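Esterase (Thermotoga maritima, PDB 3DOH) probably hydrolyses carboxylic esters, as a thermostable esterase that joins an immunoglobulin-like domain to an alpha/beta-hydrolase domain. Local coordinates at residues Ile311-Pro323 against Pro358-Ala371. Numbering follows the deposited sequence.
With SO4 (sulfate ion), chain C.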
ATOM      1  N   ILE A 311      -7.353  17.673 -44.584  1.00 27.80           N
ATOM      2  CA  ILE A 311      -8.107  16.753 -43.751  1.00 26.48           C
ATOM      3  C   ILE A 311      -7.147  16.095 -42.784  1.00 27.16           C
ATOM      4  O   ILE A 311      -6.127  15.578 -43.192  1.00 27.36           O
ATOM      5  CB  ILE A 311      -8.789  15.638 -44.640  1.00 26.65           C
ATOM      6  CG1 ILE A 311      -9.854  16.274 -45.553  1.00 25.81           C
ATOM      7  CG2 ILE A 311      -9.374  14.511 -43.777  1.00 24.08           C
ATOM      8  CD1 ILE A 311     -10.531  15.336 -46.544  1.00 24.55           C
ATOM      9  N   TRP A 312      -7.469  16.077 -41.495  1.00 27.21           N
ATOM     10  CA  TRP A 312      -6.622  15.372 -40.543  1.00 25.98           C
ATOM     11  C   TRP A 312      -7.507  14.341 -39.854  1.00 26.22           C
ATOM     12  O   TRP A 312      -8.371  14.673 -39.043  1.00 26.50           O
ATOM     13  CB  TRP A 312      -5.964  16.344 -39.573  1.00 24.97           C
ATOM     14  CG  TRP A 312      -4.946  15.733 -38.678  1.00 25.07           C
ATOM     15  CD1 TRP A 312      -4.815  14.417 -38.372  1.00 25.72           C
ATOM     16  CD2 TRP A 312      -3.940  16.420 -37.914  1.00 24.92           C
ATOM     17  NE1 TRP A 312      -3.778  14.231 -37.487  1.00 25.89           N
ATOM     18  CE2 TRP A 312      -3.223  15.446 -37.194  1.00 25.45           C
ATOM     19  CE3 TRP A 312      -3.572  17.766 -37.779  1.00 24.67           C
ATOM     20  CZ2 TRP A 312      -2.151  15.768 -36.349  1.00 24.74           C
ATOM     21  CZ3 TRP A 312      -2.504  18.095 -36.933  1.00 24.82           C
ATOM     22  CH2 TRP A 312      -1.813  17.100 -36.230  1.00 24.78           C
ATOM     23  N   VAL A 313      -7.303  13.087 -40.235  1.00 25.91           N
ATOM     24  CA  VAL A 313      -8.052  11.956 -39.718  1.00 25.19           C
ATOM     25  C   VAL A 313      -7.441  11.421 -38.397  1.00 25.59           C
ATOM     26  O   VAL A 313      -6.224  11.417 -38.214  1.00 25.80           O
ATOM     27  CB  VAL A 313      -8.028  10.846 -40.770  1.00 25.13           C
ATOM     28  CG1 VAL A 313      -8.920   9.665 -40.371  1.00 24.35           C
ATOM     29  CG2 VAL A 313      -8.452  11.390 -42.113  1.00 23.54           C
ATOM     30  N   PHE A 314      -8.294  10.977 -37.481  1.00 25.38           N
ATOM     31  CA  PHE A 314      -7.878  10.409 -36.203  1.00 25.16           C
ATOM     32  C   PHE A 314      -8.717   9.128 -35.994  1.00 26.35           C
ATOM     33  O   PHE A 314      -9.924   9.103 -36.347  1.00 26.74           O
ATOM     34  CB  PHE A 314      -8.134  11.401 -35.041  1.00 24.72           C
ATOM     35  CG  PHE A 314      -7.258  12.633 -35.057  1.00 24.01           C
ATOM     36  CD1 PHE A 314      -7.569  13.728 -35.869  1.00 23.68           C
ATOM     37  CD2 PHE A 314      -6.109  12.707 -34.261  1.00 23.48           C
ATOM     38  CE1 PHE A 314      -6.727  14.888 -35.875  1.00 24.14           C
ATOM     39  CE2 PHE A 314      -5.273  13.871 -34.272  1.00 23.89           C
ATOM     40  CZ  PHE A 314      -5.582  14.947 -35.072  1.00 21.68           C
ATOM     41  N   HIS A 315      -8.100   8.078 -35.429  1.00 26.40           N
ATOM     42  CA  HIS A 315      -8.771   6.809 -35.140  1.00 26.81           C
ATOM     43  C   HIS A 315      -7.839   6.050 -34.194  1.00 27.86           C
ATOM     44  O   HIS A 315      -6.640   6.279 -34.191  1.00 28.11           O
ATOM     45  CB  HIS A 315      -8.924   6.010 -36.438  1.00 26.59           C
ATOM     46  CG  HIS A 315     -10.153   5.153 -36.495  1.00 25.42           C
ATOM     47  ND1 HIS A 315     -10.459   4.214 -35.531  1.00 24.70           N
ATOM     48  CD2 HIS A 315     -11.126   5.062 -37.431  1.00 21.85           C
ATOM     49  CE1 HIS A 315     -11.582   3.606 -35.858  1.00 21.88           C
ATOM     50  NE2 HIS A 315     -11.995   4.090 -37.015  1.00 20.74           N
ATOM     51  N   ALA A 316      -8.360   5.141 -33.383  1.00 28.99           N
ATOM     52  CA  ALA A 316      -7.472   4.317 -32.567  1.00 29.55           C
ATOM     53  C   ALA A 316      -7.456   2.954 -33.191  1.00 30.28           C
ATOM     54  O   ALA A 316      -8.520   2.421 -33.566  1.00 29.95           O
ATOM     55  CB  ALA A 316      -7.945   4.233 -31.146  1.00 29.10           C
ATOM     56  N   GLU A 317      -6.243   2.390 -33.273  1.00 30.64           N
ATOM     57  CA  GLU A 317      -5.998   1.066 -33.851  1.00 30.17           C
ATOM     58  C   GLU A 317      -6.943  -0.028 -33.347  1.00 30.03           C
ATOM     59  O   GLU A 317      -7.428  -0.857 -34.128  1.00 29.67           O
ATOM     60  CB  GLU A 317      -4.571   0.657 -33.563  1.00 30.65           C
ATOM     61  CG  GLU A 317      -4.172  -0.606 -34.297  1.00 31.31           C
ATOM     62  CD  GLU A 317      -4.578  -1.865 -33.551  1.00 31.83           C
ATOM     63  OE1 GLU A 317      -4.929  -1.784 -32.355  1.00 34.48           O
ATOM     64  OE2 GLU A 317      -4.563  -2.939 -34.158  1.00 31.80           O
ATOM     65  N   ASP A 318      -7.170  -0.027 -32.036  1.00 29.47           N
ATOM     66  CA  ASP A 318      -8.016  -1.020 -31.387  1.00 29.19           C
ATOM     67  C   ASP A 318      -9.417  -0.529 -31.081  1.00 29.58           C
ATOM     68  O   ASP A 318      -9.990  -0.996 -30.105  1.00 29.78           O
ATOM     69  CB  ASP A 318      -7.382  -1.498 -30.068  1.00 28.45           C
ATOM     70  CG  ASP A 318      -6.887  -0.363 -29.212  1.00 28.06           C
ATOM     71  OD1 ASP A 318      -6.971   0.820 -29.619  1.00 30.39           O
ATOM     72  OD2 ASP A 318      -6.382  -0.644 -28.129  1.00 26.49           O
ATOM     73  N   ASP A 319      -9.962   0.418 -31.865  1.00 29.62           N
ATOM     74  CA  ASP A 319     -11.377   0.809 -31.697  1.00 29.28           C
ATOM     75  C   ASP A 319     -12.259  -0.433 -31.953  1.00 28.86           C
ATOM     76  O   ASP A 319     -12.253  -0.954 -33.057  1.00 29.05           O
ATOM     77  CB  ASP A 319     -11.755   1.979 -32.627  1.00 29.13           C
ATOM     78  CG  ASP A 319     -13.233   2.428 -32.487  1.00 30.13           C
ATOM     79  OD1 ASP A 319     -14.107   1.672 -32.000  1.00 29.67           O
ATOM     80  OD2 ASP A 319     -13.539   3.558 -32.914  1.00 30.86           O
ATOM     81  N   PRO A 320     -12.994  -0.917 -30.927  1.00 28.22           N
ATOM     82  CA  PRO A 320     -13.810  -2.114 -31.080  1.00 28.30           C
ATOM     83  C   PRO A 320     -15.222  -1.853 -31.633  1.00 29.29           C
ATOM     84  O   PRO A 320     -15.976  -2.807 -31.873  1.00 29.39           O
ATOM     85  CB  PRO A 320     -13.931  -2.617 -29.649  1.00 27.72           C
ATOM     86  CG  PRO A 320     -13.990  -1.377 -28.843  1.00 27.17           C
ATOM     87  CD  PRO A 320     -13.110  -0.359 -29.566  1.00 27.72           C
ATOM     88  N   VAL A 321     -15.581  -0.583 -31.795  1.00 30.00           N
ATOM     89  CA  VAL A 321     -16.900  -0.180 -32.302  1.00 31.12           C
ATOM     90  C   VAL A 321     -16.818   0.140 -33.816  1.00 31.94           C
ATOM     91  O   VAL A 321     -17.626  -0.367 -34.597  1.00 31.73           O
ATOM     92  CB  VAL A 321     -17.439   1.098 -31.538  1.00 31.32           C
ATOM     93  CG1 VAL A 321     -18.771   1.615 -32.131  1.00 29.71           C
ATOM     94  CG2 VAL A 321     -17.533   0.833 -30.047  1.00 30.98           C
ATOM     95  N   VAL A 322     -15.845   0.986 -34.191  1.00 31.68           N
ATOM     96  CA  VAL A 322     -15.642   1.411 -35.552  1.00 31.62           C
ATOM     97  C   VAL A 322     -14.232   1.017 -35.989  1.00 32.65           C
ATOM     98  O   VAL A 322     -13.260   1.672 -35.625  1.00 32.26           O
ATOM     99  CB  VAL A 322     -15.800   2.935 -35.694  1.00 31.78           C
ATOM    100  CG1 VAL A 322     -15.408   3.389 -37.115  1.00 30.22           C
ATOM    101  CG2 VAL A 322     -17.256   3.395 -35.334  1.00 31.66           C
ATOM    102  N   PRO A 323     -14.117  -0.067 -36.785  1.00 33.56           N
ATOM    103  CA  PRO A 323     -12.833  -0.657 -37.213  1.00 33.59           C
ATOM    104  C   PRO A 323     -11.917   0.452 -37.720  1.00 33.80           C
ATOM    105  O   PRO A 323     -12.393   1.362 -38.418  1.00 33.95           O
ATOM    106  CB  PRO A 323     -13.228  -1.545 -38.401  1.00 34.23           C
ATOM    107  CG  PRO A 323     -14.705  -1.717 -38.359  1.00 33.67           C
ATOM    108  CD  PRO A 323     -15.291  -0.758 -37.355  1.00 33.39           C
ATOM    109  N   PRO A 358     -11.130   2.554 -25.940  1.00 30.44           N
ATOM    110  CA  PRO A 358     -10.459   2.917 -27.214  1.00 29.41           C
ATOM    111  C   PRO A 358     -11.383   3.498 -28.297  1.00 27.91           C
ATOM    112  O   PRO A 358     -10.903   4.011 -29.267  1.00 27.74           O
ATOM    113  CB  PRO A 358      -9.745   1.610 -27.680  1.00 28.70           C
ATOM    114  CG  PRO A 358     -10.235   0.549 -26.857  1.00 27.94           C
ATOM    115  CD  PRO A 358     -11.051   1.104 -25.679  1.00 30.26           C
ATOM    116  N   HIS A 359     -12.686   3.420 -28.141  1.00 27.71           N
ATOM    117  CA  HIS A 359     -13.545   4.057 -29.127  1.00 28.26           C
ATOM    118  C   HIS A 359     -13.503   5.604 -29.010  1.00 28.05           C
ATOM    119  O   HIS A 359     -13.561   6.310 -30.039  1.00 28.32           O
ATOM    120  CB  HIS A 359     -14.977   3.506 -29.078  1.00 28.53           C
ATOM    121  CG  HIS A 359     -15.899   4.158 -30.053  1.00 28.68           C
ATOM    122  ND1 HIS A 359     -15.554   4.375 -31.367  1.00 30.13           N
ATOM    123  CD2 HIS A 359     -17.151   4.652 -29.910  1.00 29.48           C
ATOM    124  CE1 HIS A 359     -16.551   4.983 -31.994  1.00 28.90           C
ATOM    125  NE2 HIS A 359     -17.534   5.155 -31.132  1.00 28.92           N
ATOM    126  N   GLY A 360     -13.348   6.117 -27.787  1.00 26.98           N
ATOM    127  CA  GLY A 360     -13.294   7.552 -27.545  1.00 26.37           C
ATOM    128  C   GLY A 360     -12.088   8.324 -28.052  1.00 26.59           C
ATOM    129  O   GLY A 360     -11.607   9.235 -27.386  1.00 27.14           O
ATOM    130  N   SER A 361     -11.606   8.021 -29.245  1.00 26.57           N
ATOM    131  CA  SER A 361     -10.387   8.661 -29.717  1.00 26.97           C
ATOM    132  C   SER A 361     -10.555  10.160 -29.897  1.00 27.80           C
ATOM    133  O   SER A 361      -9.587  10.866 -30.202  1.00 28.11           O
ATOM    134  CB  SER A 361      -9.850   8.003 -30.989  1.00 26.40           C
ATOM    135  OG  SER A 361     -10.877   7.776 -31.931  1.00 27.60           O
ATOM    136  N   TRP A 362     -11.780  10.655 -29.724  1.00 28.45           N
ATOM    137  CA  TRP A 362     -12.015  12.093 -29.854  1.00 28.47           C
ATOM    138  C   TRP A 362     -11.399  12.836 -28.655  1.00 29.05           C
ATOM    139  O   TRP A 362     -11.052  14.032 -28.740  1.00 29.38           O
ATOM    140  CB  TRP A 362     -13.496  12.375 -29.984  1.00 27.91           C
ATOM    141  CG  TRP A 362     -14.367  11.710 -28.928  1.00 27.62           C
ATOM    142  CD1 TRP A 362     -14.651  12.192 -27.664  1.00 27.86           C
ATOM    143  CD2 TRP A 362     -15.083  10.464 -29.049  1.00 25.64           C
ATOM    144  NE1 TRP A 362     -15.490  11.308 -26.996  1.00 26.30           N
ATOM    145  CE2 TRP A 362     -15.774  10.249 -27.823  1.00 25.40           C
ATOM    146  CE3 TRP A 362     -15.216   9.519 -30.068  1.00 25.75           C
ATOM    147  CZ2 TRP A 362     -16.584   9.118 -27.596  1.00 25.05           C
ATOM    148  CZ3 TRP A 362     -16.030   8.378 -29.837  1.00 27.13           C
ATOM    149  CH2 TRP A 362     -16.712   8.205 -28.613  1.00 26.82           C
ATOM    150  N   ILE A 363     -11.240  12.103 -27.554  1.00 29.31           N
ATOM    151  CA  ILE A 363     -10.662  12.637 -26.317  1.00 29.56           C
ATOM    152  C   ILE A 363      -9.209  13.146 -26.439  1.00 29.68           C
ATOM    153  O   ILE A 363      -8.951  14.302 -26.168  1.00 31.22           O
ATOM    154  CB  ILE A 363     -10.780  11.610 -25.191  1.00 29.56           C
ATOM    155  CG1 ILE A 363     -12.267  11.410 -24.842  1.00 28.40           C
ATOM    156  CG2 ILE A 363      -9.932  12.038 -24.001  1.00 28.82           C
ATOM    157  CD1 ILE A 363     -12.605  10.057 -24.209  1.00 25.99           C
ATOM    158  N   PRO A 364      -8.252  12.314 -26.860  1.00 29.12           N
ATOM    159  CA  PRO A 364      -6.962  12.981 -27.035  1.00 29.00           C
ATOM    160  C   PRO A 364      -6.961  13.968 -28.175  1.00 29.74           C
ATOM    161  O   PRO A 364      -6.147  14.905 -28.189  1.00 30.95           O
ATOM    162  CB  PRO A 364      -6.005  11.844 -27.391  1.00 28.61           C
ATOM    163  CG  PRO A 364      -6.830  10.670 -27.611  1.00 28.35           C
ATOM    164  CD  PRO A 364      -8.201  10.878 -27.145  1.00 28.38           C
ATOM    165  N   THR A 365      -7.832  13.753 -29.154  1.00 29.28           N
ATOM    166  CA  THR A 365      -7.772  14.541 -30.373  1.00 28.77           C
ATOM    167  C   THR A 365      -8.125  15.984 -30.085  1.00 29.18           C
ATOM    168  O   THR A 365      -7.378  16.869 -30.463  1.00 29.12           O
ATOM    169  CB  THR A 365      -8.690  13.948 -31.418  1.00 28.54           C
ATOM    170  OG1 THR A 365      -8.251  12.614 -31.657  1.00 29.23           O
ATOM    171  CG2 THR A 365      -8.642  14.720 -32.684  1.00 26.09           C
ATOM    172  N   TYR A 366      -9.245  16.216 -29.396  1.00 29.51           N
ATOM    173  CA  TYR A 366      -9.632  17.576 -29.020  1.00 30.44           C
ATOM    174  C   TYR A 366      -8.704  18.191 -27.988  1.00 30.76           C
ATOM    175  O   TYR A 366      -8.745  19.408 -27.747  1.00 31.33           O
ATOM    176  CB  TYR A 366     -11.113  17.669 -28.607  1.00 30.09           C
ATOM    177  CG  TYR A 366     -12.020  17.417 -29.793  1.00 30.82           C
ATOM    178  CD1 TYR A 366     -11.782  18.060 -31.007  1.00 28.99           C
ATOM    179  CD2 TYR A 366     -13.095  16.510 -29.724  1.00 30.06           C
ATOM    180  CE1 TYR A 366     -12.600  17.824 -32.118  1.00 29.21           C
ATOM    181  CE2 TYR A 366     -13.903  16.268 -30.860  1.00 29.24           C
ATOM    182  CZ  TYR A 366     -13.645  16.944 -32.031  1.00 28.18           C
ATOM    183  OH  TYR A 366     -14.402  16.737 -33.147  1.00 29.97           O
ATOM    184  N   GLU A 367      -7.844  17.365 -27.407  1.00 31.64           N
ATOM    185  CA  GLU A 367      -6.804  17.870 -26.502  1.00 32.44           C
ATOM    186  C   GLU A 367      -5.475  18.168 -27.225  1.00 32.29           C
ATOM    187  O   GLU A 367      -4.504  18.594 -26.603  1.00 32.66           O
ATOM    188  CB  GLU A 367      -6.637  16.972 -25.255  1.00 32.28           C
ATOM    189  CG  GLU A 367      -7.851  16.933 -24.294  1.00 34.77           C
ATOM    190  CD  GLU A 367      -8.353  18.333 -23.820  1.00 40.00           C
ATOM    191  OE1 GLU A 367      -7.665  18.981 -22.997  1.00 40.30           O
ATOM    192  OE2 GLU A 367      -9.458  18.778 -24.253  1.00 41.87           O
ATOM    193  N   ASN A 368      -5.458  18.042 -28.542  1.00 32.40           N
ATOM    194  CA  ASN A 368      -4.244  18.270 -29.314  1.00 33.33           C
ATOM    195  C   ASN A 368      -4.125  19.714 -29.861  1.00 34.60           C
ATOM    196  O   ASN A 368      -4.810  20.091 -30.840  1.00 35.35           O
ATOM    197  CB  ASN A 368      -4.244  17.251 -30.441  1.00 33.30           C
ATOM    198  CG  ASN A 368      -2.951  17.214 -31.230  1.00 32.89           C
ATOM    199  OD1 ASN A 368      -2.264  18.236 -31.414  1.00 31.39           O
ATOM    200  ND2 ASN A 368      -2.643  16.021 -31.765  1.00 29.28           N
ATOM    201  N   GLN A 369      -3.261  20.518 -29.235  1.00 35.36           N
ATOM    202  CA  GLN A 369      -3.097  21.940 -29.601  1.00 35.61           C
ATOM    203  C   GLN A 369      -2.630  22.076 -31.058  1.00 34.32           C
ATOM    204  O   GLN A 369      -2.989  23.034 -31.737  1.00 35.15           O
ATOM    205  CB  GLN A 369      -2.192  22.730 -28.592  1.00 34.97           C
ATOM    206  CG  GLN A 369      -1.735  24.130 -29.133  1.00 36.30           C
ATOM    207  CD  GLN A 369      -1.149  25.121 -28.082  1.00 38.95           C
ATOM    208  OE1 GLN A 369      -0.495  24.716 -27.115  1.00 43.84           O
ATOM    209  NE2 GLN A 369      -1.369  26.437 -28.302  1.00 41.87           N
ATOM    210  N   GLU A 370      -1.851  21.113 -31.531  1.00 32.95           N
ATOM    211  CA  GLU A 370      -1.338  21.110 -32.893  1.00 32.79           C
ATOM    212  C   GLU A 370      -2.519  21.038 -33.884  1.00 30.61           C
ATOM    213  O   GLU A 370      -2.607  21.814 -34.844  1.00 29.75           O
ATOM    214  CB  GLU A 370      -0.385  19.899 -33.089  1.00 32.68           C
ATOM    215  CG  GLU A 370       1.000  20.215 -33.691  1.00 35.63           C
ATOM    216  CD  GLU A 370       1.480  19.239 -34.847  1.00 36.87           C
ATOM    217  OE1 GLU A 370       1.766  18.009 -34.602  1.00 38.19           O
ATOM    218  OE2 GLU A 370       1.590  19.737 -36.013  1.00 41.28           O
ATOM    219  N   ALA A 371      -3.433  20.111 -33.609  1.00 29.65           N
ATOM    220  CA  ALA A 371      -4.636  19.874 -34.419  1.00 28.77           C
ATOM    221  C   ALA A 371      -5.523  21.109 -34.511  1.00 28.52           C
ATOM    222  O   ALA A 371      -5.939  21.519 -35.609  1.00 27.57           O
ATOM    223  CB  ALA A 371      -5.422  18.714 -33.845  1.00 28.82           C
TER
HETATM  224  S   SO4 C 400     -21.004   7.135 -30.643  1.00 37.72           S
HETATM  225  O1  SO4 C 400     -21.963   6.202 -30.051  1.00 39.56           O
HETATM  226  O2  SO4 C 400     -20.953   8.326 -29.747  1.00 38.99           O
HETATM  227  O3  SO4 C 400     -21.425   7.428 -32.034  1.00 37.93           O
HETATM  228  O4  SO4 C 400     -19.697   6.516 -30.716  1.00 37.21           O
HETATM  229  O   HOH W   1     -11.003   5.201 -32.212  1.00 22.32           O
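His-359 meets Asp-319 in the loop that follows strand 311-316 of the alpha/beta-hydrolase sheet, where their geometry with Ser-271 is consistent with the Ser-His-Asp triad of this fold. His-359 ND1 gives its hydrogen to Asp-319 OD2 at 2.7 Å; the oxygen lies close to the imidazole plane, but ND1 comes from its syn side 31° out of the carboxylate plane, the two planes being 50° apart. The other oxygen, OD1, is tied into its own loop: it accepts from the backbone N of Val-321, an Asx turn, and from that of Val-322, so the carboxylate is gripped from both segments. Val-321 is the bump on one face of the imidazole, its CB 3.7 Å from the ring centroid and almost on the normal, while the indole of Trp-362 lies off-centre against the opposite face. With CG anti to the backbone N (chi1 179°), His-359 extends the ring into this slot. Were Asp-319 an alanine, His-359 ND1 would probably lose its acceptor, the ring some hold on its rotation and the 319-322 turn its side-chain tie. Beside the pair, Pro-358 sets its CG against Pro-320 CD and its CB against Asp-318 OD1, whose carboxylate is held through OD2 by Gly-349 N. A water fills the hollow between Ala-316 and Ser-361, joining Ala-316 N, Ser-361 OG, Pro-358 O and Asp-319 OD2. Back toward the start of the strand, Thr-365 plants CG2 over the centre of the Phe-314 ring, 3.4 Å from the centroid, and Ala-371 CB nestles against both Phe-314 CZ and the Trp-312 indole. His-359 NE2, also bonded to Ser-271 OG, donates to O4 of a sulfate, probably from the crystallisation liquor, at 2.6 Å.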